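Local coordinates for amidohydrolase family protein (Acinetobacter baumannii, PDB 4I6K) that probably hydrolyses 2-pyrone-4,6-dicarboxylic acid or a related lactone, as a member of the amidohydrolase family, at residues A[33-38]-A[49-54]; A[54-59]-A[90-95]; A[151-156]-A[172-177]; A[176-181]-A[205-210]. One frame throughout, in Å; residues are numbered along the deposited sequence.

Contact 1: A[33-38]-A[49-54]; sequences HVFSTQ and PDYEAT
Ala53 sets its methyl over the centre of the Phe35 ring, a CH-pi contact with CB 3.8 Å from the ring centroid and almost on its normal. An alanine suits this place because a single methyl lets the backbones draw close while the ring lies flat against it. The phenyl gets there by a first torsion of 57°, which sets CG between the backbone N and the carbonyl carbon and turns the ring toward Ala53. Pro49 reaches its far end, CB lying 3.6 Å from Phe35 CE1, and the Tyr51 ring meets it obliquely, planes 58° apart. Tyr51 directs its hydroxyl to Glu255, while Phe77 packs edge-to-face on Phe35.

The backbones form a single antiparallel bridge, a hydrogen-bonded pair: Phe35 N gives to Ala53 O, and Ala53 N returns to Phe35 O at 2.7 Å. Farther out, Glu52 bends at its second torsion and crosses Thr37 at about a right angle, OE1 accepting from Thr37 OG1 at 2.9 Å through its syn lone pair. The chemistry is thus divided: an apolar cluster fixes the Phe35 ring on the inner side, and at the exposed edge the Glu52 carboxylate, probably ionised, accepts a hydrogen bond from the Thr37 hydroxyl.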
# COMPACT_ATOMS: atom_id res chain seq x y z
N HIS A 33 -2.92 -5.94 -6.99
CA HIS A 33 -2.98 -5.22 -8.25
C HIS A 33 -3.64 -6.09 -9.30
O HIS A 33 -3.41 -7.29 -9.34
CB HIS A 33 -1.58 -4.85 -8.74
CG HIS A 33 -0.73 -4.16 -7.71
ND1 HIS A 33 -0.80 -2.80 -7.47
CD2 HIS A 33 0.24 -4.63 -6.90
CE1 HIS A 33 0.09 -2.47 -6.55
NE2 HIS A 33 0.73 -3.56 -6.18
N VAL A 34 -4.50 -5.52 -10.14
CA VAL A 34 -4.95 -6.22 -11.33
C VAL A 34 -4.35 -5.53 -12.52
O VAL A 34 -4.08 -4.33 -12.47
CB VAL A 34 -6.48 -6.23 -11.51
CG1 VAL A 34 -7.14 -7.09 -10.45
CG2 VAL A 34 -7.02 -4.81 -11.48
N PHE A 35 -4.14 -6.28 -13.59
CA PHE A 35 -3.66 -5.74 -14.86
C PHE A 35 -3.66 -6.84 -15.92
O PHE A 35 -3.78 -8.04 -15.59
CB PHE A 35 -2.26 -5.13 -14.72
CG PHE A 35 -1.24 -6.10 -14.21
CD1 PHE A 35 -0.70 -7.05 -15.05
CD2 PHE A 35 -0.86 -6.09 -12.87
CE1 PHE A 35 0.23 -7.98 -14.59
CE2 PHE A 35 0.08 -7.01 -12.39
CZ PHE A 35 0.63 -7.95 -13.25
N SER A 36 -3.53 -6.43 -17.17
CA SER A 36 -3.58 -7.32 -18.32
C SER A 36 -2.54 -6.90 -19.32
O SER A 36 -2.05 -5.77 -19.27
CB SER A 36 -4.94 -7.24 -18.99
OG SER A 36 -4.77 -7.14 -20.39
N THR A 37 -2.20 -7.77 -20.26
CA THR A 37 -1.17 -7.43 -21.23
C THR A 37 -1.74 -6.50 -22.28
O THR A 37 -1.00 -5.91 -23.07
CB THR A 37 -0.54 -8.66 -21.88
OG1 THR A 37 -0.59 -9.76 -20.96
CG2 THR A 37 0.91 -8.38 -22.21
N GLN A 38 -3.06 -6.35 -22.28
CA GLN A 38 -3.74 -5.39 -23.14
C GLN A 38 -3.54 -3.96 -22.64
O GLN A 38 -3.56 -3.01 -23.42
CB GLN A 38 -5.23 -5.73 -23.22
CG GLN A 38 -5.50 -7.09 -23.83
CD GLN A 38 -6.92 -7.57 -23.59
OE1 GLN A 38 -7.39 -7.64 -22.45
NE2 GLN A 38 -7.61 -7.92 -24.68
N PRO A 49 5.19 -6.89 -16.59
CA PRO A 49 4.80 -8.28 -16.40
C PRO A 49 4.18 -8.85 -17.68
O PRO A 49 3.57 -8.10 -18.45
CB PRO A 49 3.75 -8.21 -15.29
CG PRO A 49 3.86 -6.82 -14.72
CD PRO A 49 4.36 -5.96 -15.80
N ASP A 50 4.34 -10.15 -17.91
CA ASP A 50 3.90 -10.79 -19.15
C ASP A 50 2.83 -11.84 -18.88
O ASP A 50 2.91 -12.98 -19.34
CB ASP A 50 5.09 -11.45 -19.84
CG ASP A 50 4.73 -12.08 -21.17
OD1 ASP A 50 3.79 -11.59 -21.84
OD2 ASP A 50 5.39 -13.08 -21.55
N TYR A 51 1.82 -11.47 -18.10
CA TYR A 51 0.77 -12.40 -17.77
C TYR A 51 -0.47 -11.63 -17.39
O TYR A 51 -0.43 -10.41 -17.27
CB TYR A 51 1.20 -13.35 -16.64
CG TYR A 51 1.70 -12.66 -15.39
CD1 TYR A 51 0.84 -12.33 -14.35
CD2 TYR A 51 3.05 -12.34 -15.25
CE1 TYR A 51 1.30 -11.70 -13.21
CE2 TYR A 51 3.52 -11.69 -14.12
CZ TYR A 51 2.64 -11.38 -13.10
OH TYR A 51 3.10 -10.75 -11.97
N GLU A 52 -1.58 -12.34 -17.22
CA GLU A 52 -2.86 -11.74 -16.86
C GLU A 52 -3.04 -11.76 -15.35
O GLU A 52 -2.89 -12.81 -14.73
CB GLU A 52 -3.99 -12.53 -17.52
CG GLU A 52 -4.63 -11.88 -18.73
CD GLU A 52 -3.67 -11.02 -19.52
OE1 GLU A 52 -2.67 -11.56 -20.04
OE2 GLU A 52 -3.94 -9.81 -19.63
N ALA A 53 -3.34 -10.61 -14.75
CA ALA A 53 -3.70 -10.57 -13.32
C ALA A 53 -5.12 -10.02 -13.15
O ALA A 53 -5.30 -8.82 -12.94
CB ALA A 53 -2.69 -9.73 -12.52
N THR A 54 -6.12 -10.90 -13.25
CA THR A 54 -7.52 -10.49 -13.39
C THR A 54 -8.25 -10.31 -12.06
O THR A 54 -7.88 -10.94 -11.05
CB THR A 54 -8.33 -11.52 -14.19
OG1 THR A 54 -8.32 -12.78 -13.50
CG2 THR A 54 -7.74 -11.71 -15.57

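Contact 2: A[54-59]-A[90-95]; sequences TVQSFI and QQYPDR
With CG beside its backbone N and opposite the carbonyl carbon (chi1 -58°), Tyr92 extends its ring from the end of helix 83-91 toward the first turn of helix 55-64. Val55 answers with CG1 anti to its own N (chi1 -155°), which carries that methyl to 3.6 Å from Tyr92 CD1; the two side chains run past one another head to tail. One turn on, Ile59 covers a face of the same ring. Its CG1 stands 3.8 Å from the Tyr92 ring centroid and only 8° off the normal, a CH-pi contact over the centre. Branched aliphatic residues suit these places, since they offer compact methyl and methylene groups to a broad, flat tyrosine whose hydroxyl lies near the amide of the exposed Gln56.

Ile59 also touches Arg95: CG2 lies 3.8 Å from Arg95 NH1, and CG1 sits over one face of the guanidinium. The Arg95 chain bends at its third torsion, and its guanidinium is held by a salt bridge to Asp63 and by the carbonyls of Phe67 and Thr68. At the start of the helix, Thr54 OG1 accepts from Ser57 N at 2.8 Å, an N-cap bond that threonine is well suited to make.

Val55 and Ile59, spaced i to i+4, present one helix flank to the turn that leads into strand 96-100, as where neighbouring outer helices meet in a beta/alpha barrel.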
# COMPACT_ATOMS: atom_id res chain seq x y z
N THR A 54 -6.12 -10.90 -13.25
CA THR A 54 -7.52 -10.49 -13.39
C THR A 54 -8.25 -10.31 -12.06
O THR A 54 -7.88 -10.94 -11.05
CB THR A 54 -8.33 -11.52 -14.19
OG1 THR A 54 -8.32 -12.78 -13.50
CG2 THR A 54 -7.74 -11.71 -15.57
N VAL A 55 -9.29 -9.48 -12.06
CA VAL A 55 -10.11 -9.31 -10.86
C VAL A 55 -10.64 -10.67 -10.50
O VAL A 55 -10.69 -11.06 -9.33
CB VAL A 55 -11.31 -8.42 -11.11
CG1 VAL A 55 -11.76 -7.79 -9.79
CG2 VAL A 55 -10.99 -7.35 -12.10
N GLN A 56 -11.02 -11.39 -11.54
CA GLN A 56 -11.53 -12.74 -11.40
C GLN A 56 -10.57 -13.57 -10.55
O GLN A 56 -10.94 -14.10 -9.50
CB GLN A 56 -11.71 -13.35 -12.80
CG GLN A 56 -12.01 -14.84 -12.82
CD GLN A 56 -13.44 -15.12 -12.43
OE1 GLN A 56 -13.80 -16.27 -12.15
NE2 GLN A 56 -14.27 -14.08 -12.41
N SER A 57 -9.33 -13.68 -11.00
CA SER A 57 -8.33 -14.42 -10.24
C SER A 57 -8.21 -13.88 -8.81
O SER A 57 -8.15 -14.65 -7.85
CB SER A 57 -6.98 -14.38 -10.96
OG SER A 57 -6.05 -15.23 -10.32
N PHE A 58 -8.21 -12.56 -8.68
CA PHE A 58 -8.04 -11.94 -7.37
C PHE A 58 -9.22 -12.20 -6.43
O PHE A 58 -9.02 -12.60 -5.28
CB PHE A 58 -7.78 -10.44 -7.51
CG PHE A 58 -7.68 -9.73 -6.19
CD1 PHE A 58 -6.77 -10.15 -5.24
CD2 PHE A 58 -8.49 -8.64 -5.91
CE1 PHE A 58 -6.68 -9.50 -4.02
CE2 PHE A 58 -8.40 -7.99 -4.69
CZ PHE A 58 -7.50 -8.41 -3.75
N ILE A 59 -10.44 -11.98 -6.91
CA ILE A 59 -11.62 -12.28 -6.10
C ILE A 59 -11.65 -13.76 -5.78
O ILE A 59 -12.17 -14.18 -4.75
CB ILE A 59 -12.95 -11.88 -6.81
CG1 ILE A 59 -13.42 -10.50 -6.36
CG2 ILE A 59 -14.05 -12.85 -6.43
CD1 ILE A 59 -12.44 -9.40 -6.59
N GLN A 90 -15.66 -1.43 -10.36
CA GLN A 90 -17.04 -1.42 -10.84
C GLN A 90 -17.68 -2.80 -10.88
O GLN A 90 -18.87 -2.95 -10.58
CB GLN A 90 -17.13 -0.78 -12.22
CG GLN A 90 -17.16 0.74 -12.17
CD GLN A 90 -16.44 1.37 -13.34
OE1 GLN A 90 -16.51 0.88 -14.47
NE2 GLN A 90 -15.73 2.47 -13.07
N GLN A 91 -16.90 -3.82 -11.23
CA GLN A 91 -17.43 -5.18 -11.26
C GLN A 91 -17.74 -5.71 -9.87
O GLN A 91 -18.70 -6.48 -9.71
CB GLN A 91 -16.46 -6.13 -11.93
CG GLN A 91 -16.23 -5.80 -13.37
CD GLN A 91 -15.32 -6.79 -14.02
OE1 GLN A 91 -14.52 -6.44 -14.89
NE2 GLN A 91 -15.41 -8.04 -13.59
N TYR A 92 -16.94 -5.32 -8.87
CA TYR A 92 -17.18 -5.77 -7.50
C TYR A 92 -17.19 -4.63 -6.50
O TYR A 92 -16.45 -4.66 -5.51
CB TYR A 92 -16.14 -6.79 -7.09
CG TYR A 92 -16.08 -8.02 -7.97
CD1 TYR A 92 -15.29 -8.03 -9.12
CD2 TYR A 92 -16.81 -9.16 -7.65
CE1 TYR A 92 -15.23 -9.15 -9.93
CE2 TYR A 92 -16.76 -10.29 -8.46
CZ TYR A 92 -15.97 -10.28 -9.59
OH TYR A 92 -15.90 -11.39 -10.39
N PRO A 93 -18.07 -3.65 -6.74
CA PRO A 93 -18.11 -2.38 -6.02
C PRO A 93 -18.38 -2.59 -4.54
O PRO A 93 -18.14 -1.71 -3.72
CB PRO A 93 -19.29 -1.66 -6.68
CG PRO A 93 -20.19 -2.78 -7.12
CD PRO A 93 -19.26 -3.85 -7.58
N ASP A 94 -18.89 -3.77 -4.21
CA ASP A 94 -19.28 -4.07 -2.84
C ASP A 94 -18.11 -4.68 -2.06
O ASP A 94 -18.15 -4.79 -0.83
CB ASP A 94 -20.50 -5.00 -2.83
CG ASP A 94 -20.30 -6.27 -3.69
OD1 ASP A 94 -19.61 -6.24 -4.74
OD2 ASP A 94 -20.85 -7.32 -3.30
N ARG A 95 -17.06 -5.07 -2.77
CA ARG A 95 -15.94 -5.75 -2.14
C ARG A 95 -14.61 -5.02 -2.32
O ARG A 95 -13.67 -5.24 -1.56
CB ARG A 95 -15.84 -7.20 -2.64
CG ARG A 95 -17.13 -7.98 -2.43
CD ARG A 95 -17.00 -9.43 -2.81
NE ARG A 95 -16.05 -10.15 -1.97
CZ ARG A 95 -15.62 -11.37 -2.24
NH1 ARG A 95 -16.07 -11.98 -3.33
NH2 ARG A 95 -14.75 -11.99 -1.45

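Contact 3: A[151-156]-A[172-177]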
# COMPACT_ATOMS: atom_id res chain seq x y z
N TRP A 151 -9.46 11.51 1.52
CA TRP A 151 -8.65 10.49 0.91
C TRP A 151 -7.42 10.26 1.76
O TRP A 151 -7.00 11.14 2.50
CB TRP A 151 -8.21 10.97 -0.46
CG TRP A 151 -9.14 10.57 -1.51
CD1 TRP A 151 -10.36 9.99 -1.33
CD2 TRP A 151 -8.96 10.74 -2.91
NE1 TRP A 151 -10.95 9.77 -2.56
CE2 TRP A 151 -10.11 10.22 -3.54
CE3 TRP A 151 -7.93 11.27 -3.71
CZ2 TRP A 151 -10.26 10.22 -4.93
CZ3 TRP A 151 -8.08 11.26 -5.09
CH2 TRP A 151 -9.24 10.74 -5.69
N GLN A 152 -6.84 9.08 1.64
CA GLN A 152 -5.55 8.81 2.26
C GLN A 152 -4.41 9.09 1.26
O GLN A 152 -4.63 9.16 0.03
CB GLN A 152 -5.50 7.35 2.71
CG GLN A 152 -5.48 6.38 1.53
CD GLN A 152 -5.33 4.94 1.98
OE1 GLN A 152 -6.24 4.39 2.60
NE2 GLN A 152 -4.18 4.34 1.71
N VAL A 153 -3.20 9.26 1.78
CA VAL A 153 -1.99 9.27 0.95
C VAL A 153 -1.11 8.05 1.27
O VAL A 153 -0.60 7.91 2.39
CB VAL A 153 -1.17 10.57 1.12
CG1 VAL A 153 0.15 10.48 0.39
CG2 VAL A 153 -1.97 11.77 0.64
N GLU A 154 -0.93 7.18 0.27
CA GLU A 154 -0.16 5.95 0.39
C GLU A 154 1.26 6.14 -0.15
O GLU A 154 1.44 6.71 -1.24
CB GLU A 154 -0.86 4.81 -0.35
CG GLU A 154 -0.22 3.42 -0.20
CD GLU A 154 -0.94 2.34 -1.03
OE1 GLU A 154 -1.84 2.68 -1.84
OE2 GLU A 154 -0.61 1.15 -0.86
N LEU A 155 2.26 5.67 0.59
CA LEU A 155 3.65 5.78 0.15
C LEU A 155 4.28 4.42 -0.08
O LEU A 155 4.17 3.51 0.73
CB LEU A 155 4.50 6.54 1.18
CG LEU A 155 3.91 7.83 1.75
CD1 LEU A 155 4.87 8.51 2.74
CD2 LEU A 155 3.51 8.77 0.63
N HIS A 156 4.96 4.30 -1.22
CA HIS A 156 5.86 3.20 -1.41
C HIS A 156 7.20 3.83 -1.74
O HIS A 156 7.35 4.47 -2.78
CB HIS A 156 5.39 2.30 -2.54
CG HIS A 156 6.22 1.06 -2.68
ND1 HIS A 156 6.76 0.65 -3.89
CD2 HIS A 156 6.65 0.16 -1.76
CE1 HIS A 156 7.45 -0.45 -3.70
NE2 HIS A 156 7.40 -0.77 -2.42
N TYR A 172 -0.95 17.97 7.13
CA TYR A 172 -2.26 17.73 6.56
C TYR A 172 -2.99 16.75 7.44
O TYR A 172 -2.36 15.93 8.09
CB TYR A 172 -2.12 17.13 5.16
CG TYR A 172 -1.34 18.00 4.21
CD1 TYR A 172 -1.99 18.87 3.35
CD2 TYR A 172 0.05 17.96 4.20
CE1 TYR A 172 -1.28 19.69 2.48
CE2 TYR A 172 0.78 18.77 3.32
CZ TYR A 172 0.10 19.63 2.48
OH TYR A 172 0.80 20.44 1.61
N SER A 173 -4.30 16.78 7.41
CA SER A 173 -5.12 15.96 8.27
C SER A 173 -5.38 14.55 7.78
O SER A 173 -6.04 13.79 8.45
CB SER A 173 -6.46 16.62 8.49
OG SER A 173 -6.27 17.89 9.03
N PHE A 174 -4.90 14.21 6.61
CA PHE A 174 -5.16 12.87 6.07
C PHE A 174 -4.33 11.75 6.69
O PHE A 174 -3.26 11.97 7.26
CB PHE A 174 -5.05 12.81 4.53
CG PHE A 174 -3.80 13.48 3.96
CD1 PHE A 174 -2.52 13.07 4.34
CD2 PHE A 174 -3.92 14.50 3.02
CE1 PHE A 174 -1.39 13.68 3.80
CE2 PHE A 174 -2.78 15.12 2.47
CZ PHE A 174 -1.53 14.71 2.87
N ASP A 175 -4.85 10.54 6.56
CA ASP A 175 -4.11 9.34 6.91
C ASP A 175 -2.94 9.17 5.96
O ASP A 175 -3.08 9.38 4.76
CB ASP A 175 -5.04 8.13 6.79
CG ASP A 175 -6.20 8.20 7.76
OD1 ASP A 175 -7.36 8.10 7.32
OD2 ASP A 175 -5.93 8.38 8.97
N VAL A 176 -1.78 8.81 6.49
CA VAL A 176 -0.65 8.46 5.64
C VAL A 176 -0.33 6.97 5.81
O VAL A 176 -0.15 6.47 6.91
CB VAL A 176 0.61 9.29 5.93
CG1 VAL A 176 1.66 9.06 4.85
CG2 VAL A 176 0.28 10.78 6.03
N VAL A 177 -0.29 6.27 4.69
CA VAL A 177 -0.19 4.82 4.73
C VAL A 177 1.14 4.41 4.13
O VAL A 177 1.50 4.86 3.05
CB VAL A 177 -1.35 4.19 3.94
CG1 VAL A 177 -1.31 2.69 4.03
CG2 VAL A 177 -2.68 4.74 4.47
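Three backbone hydrogen bonds tie Val153, Val177 and Leu155 into two adjacent parallel strands. Val153 N gives to Asp175 O at 3.0 Å, Val153 O accepts from Val177 N at 2.8 Å, and Leu155 N closes the series on Val177 O at 2.7 Å. Val153 thus bonds forward and back to residues on both sides of its partner Val176, the pattern of parallel pairing.

Beyond the backbone, Phe174 receives CG2 of Val153 over the centre of its ring, 3.7 Å from the centroid, while Tyr172 CB lies over the opposite face. A torsion of 47° places Phe174 CG between its N and carbonyl carbon, turning the ring back beneath Val153. Leu155 and Val176 meet on this same face, CD1 to CG1 at 3.9 Å, and helix 159-169 covers them; beta-branched and leucine side chains fill such a layer well. On the other face Val177 CG2 packs against the amide of Gln152, whose NE2 is 3.2 Å away, and Glu154 extends to a salt bridge with Lys210.

Strand 152-156, helix 159-169 and strand 176-178 form a beta-alpha-beta crossover, the repeating element of the beta/alpha barrel found in amidohydrolases.

Contact 4: A[176-181]-A[205-210]; sequences VVIDHF and KQHWIK
Val176 and His207 begin a parallel pairing within the beta-alpha-beta crossover of strand 176-178, helix 193-201 and strand 207-210, part of the amidohydrolase barrel. Val176 N gives to Gln206 O, Trp208 N to Val176 O at 2.7 Å, Ile178 N to Trp208 O, and Lys210 N to Ile178 O; past the strand end, Phe181 N gives to Lys210 O at 2.8 Å.

Van der Waals packing divides between the two faces. On the side of Ile178 and Ile209, His207 lies alongside Val176, CD2 to CB 3.6 Å apart, and Ile178 CD1 reaches His207 CB; branched residues suit this layer, which helix 159-169 covers over Val176, Ile178 and His207, and helix 222-237 over Ile209. On the face of Val177 and Trp208, the aliphatic chain of Lys210 lies against Val177, Lys210 CE 3.7 Å from Val177 CG1.

Polar side chains gather toward the C-terminal end of the strands. Asp179 forms a salt bridge with Arg123; Lys210 forms one with Glu154 and hydrogen-bonds Thr30 O and His31 ND1, satisfying the buried amine. His180 NE2 hydrogen-bonds a bound citrate, and its ND1 is hydrogen-bonded with Ser212 OG. Asp179 OD2 stands 4.0 Å from Lys210 NZ, beyond a salt bridge.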
# COMPACT_ATOMS: atom_id res chain seq x y z
N VAL A 176 -1.78 8.81 6.49
CA VAL A 176 -0.65 8.46 5.64
C VAL A 176 -0.33 6.97 5.81
O VAL A 176 -0.15 6.47 6.91
CB VAL A 176 0.61 9.29 5.93
CG1 VAL A 176 1.66 9.06 4.85
CG2 VAL A 176 0.28 10.78 6.03
N VAL A 177 -0.29 6.27 4.69
CA VAL A 177 -0.19 4.82 4.73
C VAL A 177 1.14 4.41 4.13
O VAL A 177 1.50 4.86 3.05
CB VAL A 177 -1.35 4.19 3.94
CG1 VAL A 177 -1.31 2.69 4.03
CG2 VAL A 177 -2.68 4.74 4.47
N ILE A 178 1.90 3.59 4.84
CA ILE A 178 3.22 3.22 4.35
C ILE A 178 3.28 1.77 3.90
O ILE A 178 2.99 0.87 4.68
CB ILE A 178 4.35 3.52 5.38
CG1 ILE A 178 4.37 5.02 5.75
CG2 ILE A 178 5.71 3.10 4.83
CD1 ILE A 178 3.74 5.30 7.10
N ASP A 179 3.64 1.57 2.63
CA ASP A 179 3.69 0.25 1.99
C ASP A 179 4.81 -0.65 2.50
O ASP A 179 5.93 -0.19 2.73
CB ASP A 179 3.87 0.42 0.48
CG ASP A 179 2.62 0.90 -0.22
OD1 ASP A 179 2.74 1.40 -1.36
OD2 ASP A 179 1.51 0.79 0.37
N HIS A 180 4.49 -1.93 2.68
CA HIS A 180 5.48 -3.00 2.92
C HIS A 180 6.51 -2.71 4.01
O HIS A 180 7.71 -2.57 3.73
CB HIS A 180 6.18 -3.37 1.61
CG HIS A 180 5.26 -3.50 0.43
ND1 HIS A 180 4.00 -4.06 0.54
CD2 HIS A 180 5.42 -3.16 -0.87
CE1 HIS A 180 3.42 -4.04 -0.65
NE2 HIS A 180 4.26 -3.50 -1.52
N PHE A 181 6.04 -2.63 5.26
CA PHE A 181 6.88 -2.38 6.43
C PHE A 181 7.78 -1.15 6.33
O PHE A 181 8.66 -0.98 7.17
CB PHE A 181 7.75 -3.59 6.76
CG PHE A 181 6.96 -4.85 6.99
CD1 PHE A 181 6.66 -5.28 8.28
CD2 PHE A 181 6.52 -5.61 5.91
CE1 PHE A 181 5.95 -6.44 8.49
CE2 PHE A 181 5.80 -6.78 6.13
CZ PHE A 181 5.52 -7.19 7.41
N LYS A 205 -1.38 9.26 15.50
CA LYS A 205 -2.60 9.97 15.10
C LYS A 205 -2.73 10.13 13.60
O LYS A 205 -3.73 10.65 13.12
CB LYS A 205 -2.65 11.37 15.73
CG LYS A 205 -3.17 11.44 17.18
CD LYS A 205 -4.64 11.06 17.25
CE LYS A 205 -5.46 12.16 17.91
NZ LYS A 205 -4.70 12.85 18.99
N GLN A 206 -1.72 9.71 12.84
CA GLN A 206 -1.76 9.92 11.40
C GLN A 206 -1.29 8.78 10.51
O GLN A 206 -1.81 8.60 9.40
CB GLN A 206 -1.00 11.17 10.99
CG GLN A 206 -1.00 11.35 9.48
CD GLN A 206 -0.18 12.54 9.03
OE1 GLN A 206 0.89 12.82 9.58
NE2 GLN A 206 -0.68 13.26 8.04
N HIS A 207 -0.30 8.03 10.98
CA HIS A 207 0.35 7.06 10.10
C HIS A 207 -0.14 5.64 10.28
O HIS A 207 -0.42 5.22 11.39
CB HIS A 207 1.86 7.10 10.29
CG HIS A 207 2.45 8.43 10.01
ND1 HIS A 207 2.84 9.31 11.00
CD2 HIS A 207 2.69 9.06 8.84
CE1 HIS A 207 3.31 10.41 10.45
NE2 HIS A 207 3.23 10.29 9.14
N TRP A 208 -0.24 4.92 9.16
CA TRP A 208 -0.61 3.50 9.13
C TRP A 208 0.49 2.74 8.40
O TRP A 208 1.09 3.26 7.45
CB TRP A 208 -1.93 3.28 8.37
CG TRP A 208 -3.09 4.02 8.93
CD1 TRP A 208 -3.30 5.37 8.91
CD2 TRP A 208 -4.23 3.45 9.60
NE1 TRP A 208 -4.49 5.67 9.53
CE2 TRP A 208 -5.08 4.51 9.95
CE3 TRP A 208 -4.60 2.14 9.94
CZ2 TRP A 208 -6.29 4.31 10.63
CZ3 TRP A 208 -5.81 1.94 10.61
CH2 TRP A 208 -6.63 3.02 10.95
N ILE A 209 0.74 1.51 8.84
CA ILE A 209 1.73 0.67 8.17
C ILE A 209 1.16 -0.65 7.67
O ILE A 209 0.44 -1.35 8.40
CB ILE A 209 2.92 0.36 9.08
CG1 ILE A 209 3.54 1.66 9.58
CG2 ILE A 209 3.93 -0.46 8.32
CD1 ILE A 209 4.39 1.48 10.80
N LYS A 210 1.48 -0.97 6.42
CA LYS A 210 1.08 -2.23 5.81
C LYS A 210 2.13 -3.28 6.13
O LYS A 210 3.31 -3.06 5.85
CB LYS A 210 0.94 -2.08 4.29
CG LYS A 210 0.02 -0.97 3.82
CD LYS A 210 -0.80 -1.44 2.62
CE LYS A 210 -1.32 -0.29 1.80
NZ LYS A 210 -2.20 -0.78 0.70

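In the fold
Contacts 1 and 2 follow each other along the chain and share Thr54, their centres 14 Å apart: the first closes the loop after strand 28-32, the second packs helix 55-64 against the end of helix 83-91. Contacts 3 and 4, centres 8 Å apart, share Val176 and Val177 and join strands 152-156, 176-178 and 207-210 side by side in the eight-stranded parallel sheet. The two pairs lie on different parts of the barrel, with centres 24 to 27 Å between them. Contacts 1 and 4 nevertheless both carry a histidine to the bound citrate, His33 through a weak bond and His180, consistent with a pocket at the strand ends.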